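Local coordinates for protein putative hydroxymethylglutaryl-CoA synthase (PDB 3SQZ) that probably acts as a hydroxymethylglutaryl-CoA synthase of the thiolase fold, an acyltransferase that binds coenzyme A, at residues E95-E100 against L130-F135. Numbering follows the deposited sequence.
Sequences EILTAE and LGIQPF
Leu-130 meets Leu-97 methyl to methyl, CD1 to CD1 at 3.8 Å, the two side chains crossing at about a right angle. Each leucine turns its CG beside its own backbone N and opposite the carbonyl carbon (chi1 near -65° in both), which brings the two branched ends together, both touching Leu-168 of strand 166-175. Gly-131 then leaves the helix with a positive phi and closes it as a Schellman motif, turning the chain toward strand 137-141. Ile-132 adds its outermost methyl: CD1 lies 4.3 Å from Leu-97 CD1, a looser touch on the methyl already met by Leu-130. Ile-105 and Leu-168 join this apolar cluster, which packs a helix-to-helix link and a helix-to-strand link against the mixed central sheet of the thiolase fold, away from the coenzyme A site and the predicted catalytic residues. Gln-133 carries the polar continuation: its OE1 accepts a hydrogen bond from the backbone N-H of Phe-135, N to OE1 2.9 Å, the donor lying above the carbonyl plane, while its NE2 reaches Phe-135 O at 3.0 Å in a nearly straight bond (164°), though NE2 lies above that carbonyl's plane, and also donates to Ile-105 O.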
# COMPACT_ATOMS: atom_id res chain seq x y z
N GLU A 95 7.40 -11.25 -7.12
CA GLU A 95 7.98 -11.71 -5.86
C GLU A 95 7.34 -13.01 -5.37
O GLU A 95 7.99 -13.78 -4.67
CB GLU A 95 7.81 -10.64 -4.78
CG GLU A 95 8.65 -9.38 -4.94
CD GLU A 95 10.07 -9.55 -4.42
OE1 GLU A 95 10.25 -9.94 -3.25
OE2 GLU A 95 11.01 -9.26 -5.18
N ILE A 96 6.07 -13.24 -5.71
CA ILE A 96 5.31 -14.32 -5.07
C ILE A 96 4.68 -15.37 -5.99
O ILE A 96 4.35 -16.45 -5.53
CB ILE A 96 4.21 -13.76 -4.13
CG1 ILE A 96 3.28 -12.79 -4.88
CG2 ILE A 96 4.84 -13.10 -2.91
CD1 ILE A 96 1.97 -12.51 -4.16
N LEU A 97 4.48 -15.06 -7.27
CA LEU A 97 3.70 -15.98 -8.10
C LEU A 97 4.49 -17.16 -8.63
O LEU A 97 5.61 -17.01 -9.11
CB LEU A 97 3.07 -15.26 -9.29
CG LEU A 97 2.04 -14.18 -8.95
CD1 LEU A 97 1.38 -13.68 -10.23
CD2 LEU A 97 1.00 -14.66 -7.93
N THR A 98 3.87 -18.33 -8.58
CA THR A 98 4.41 -19.53 -9.19
C THR A 98 3.71 -19.80 -10.52
O THR A 98 2.71 -19.17 -10.85
CB THR A 98 4.17 -20.75 -8.31
OG1 THR A 98 2.75 -20.92 -8.16
CG2 THR A 98 4.84 -20.58 -6.95
N ALA A 99 4.23 -20.76 -11.28
CA ALA A 99 3.57 -21.18 -12.51
C ALA A 99 2.15 -21.66 -12.23
O ALA A 99 1.23 -21.38 -13.00
CB ALA A 99 4.38 -22.27 -13.20
N GLU A 100 1.97 -22.38 -11.14
CA GLU A 100 0.64 -22.86 -10.78
C GLU A 100 -0.30 -21.69 -10.48
O GLU A 100 -1.47 -21.70 -10.90
CB GLU A 100 0.73 -23.80 -9.58
CG GLU A 100 -0.59 -24.38 -9.13
CD GLU A 100 -0.45 -25.14 -7.83
OE1 GLU A 100 -0.16 -26.36 -7.88
OE2 GLU A 100 -0.59 -24.52 -6.75
N LEU A 130 3.15 -10.71 -16.34
CA LEU A 130 3.31 -11.88 -15.48
C LEU A 130 2.99 -13.19 -16.17
O LEU A 130 3.21 -14.25 -15.60
CB LEU A 130 2.44 -11.74 -14.23
CG LEU A 130 2.83 -10.65 -13.24
CD1 LEU A 130 1.70 -10.43 -12.25
CD2 LEU A 130 4.13 -11.01 -12.55
N GLY A 131 2.43 -13.14 -17.38
CA GLY A 131 2.12 -14.36 -18.09
C GLY A 131 0.98 -15.15 -17.45
O GLY A 131 0.98 -16.38 -17.48
N ILE A 132 0.01 -14.45 -16.89
CA ILE A 132 -1.16 -15.11 -16.32
C ILE A 132 -2.04 -15.68 -17.44
O ILE A 132 -2.10 -15.14 -18.54
CB ILE A 132 -1.91 -14.14 -15.38
CG1 ILE A 132 -1.02 -13.86 -14.16
CG2 ILE A 132 -3.26 -14.69 -14.97
CD1 ILE A 132 -1.46 -12.70 -13.31
N GLN A 133 -2.71 -16.79 -17.15
CA GLN A 133 -3.56 -17.45 -18.14
C GLN A 133 -4.63 -16.48 -18.67
O GLN A 133 -5.07 -15.59 -17.95
CB GLN A 133 -4.16 -18.73 -17.56
CG GLN A 133 -5.10 -18.52 -16.38
CD GLN A 133 -6.52 -18.25 -16.82
OE1 GLN A 133 -6.93 -18.62 -17.92
NE2 GLN A 133 -7.29 -17.61 -15.96
N PRO A 134 -5.03 -16.64 -19.94
CA PRO A 134 -5.83 -15.59 -20.61
C PRO A 134 -7.27 -15.43 -20.13
O PRO A 134 -7.83 -14.35 -20.29
CB PRO A 134 -5.81 -16.02 -22.08
CG PRO A 134 -5.57 -17.51 -22.03
CD PRO A 134 -4.64 -17.72 -20.87
N PHE A 135 -7.88 -16.48 -19.58
CA PHE A 135 -9.29 -16.40 -19.22
C PHE A 135 -9.50 -15.83 -17.83
O PHE A 135 -9.95 -16.52 -16.90
CB PHE A 135 -9.99 -17.74 -19.45
CG PHE A 135 -10.14 -18.08 -20.91
CD1 PHE A 135 -9.35 -19.04 -21.52
CD2 PHE A 135 -11.06 -17.39 -21.69
CE1 PHE A 135 -9.49 -19.33 -22.86
CE2 PHE A 135 -11.21 -17.68 -23.03
CZ PHE A 135 -10.42 -18.64 -23.62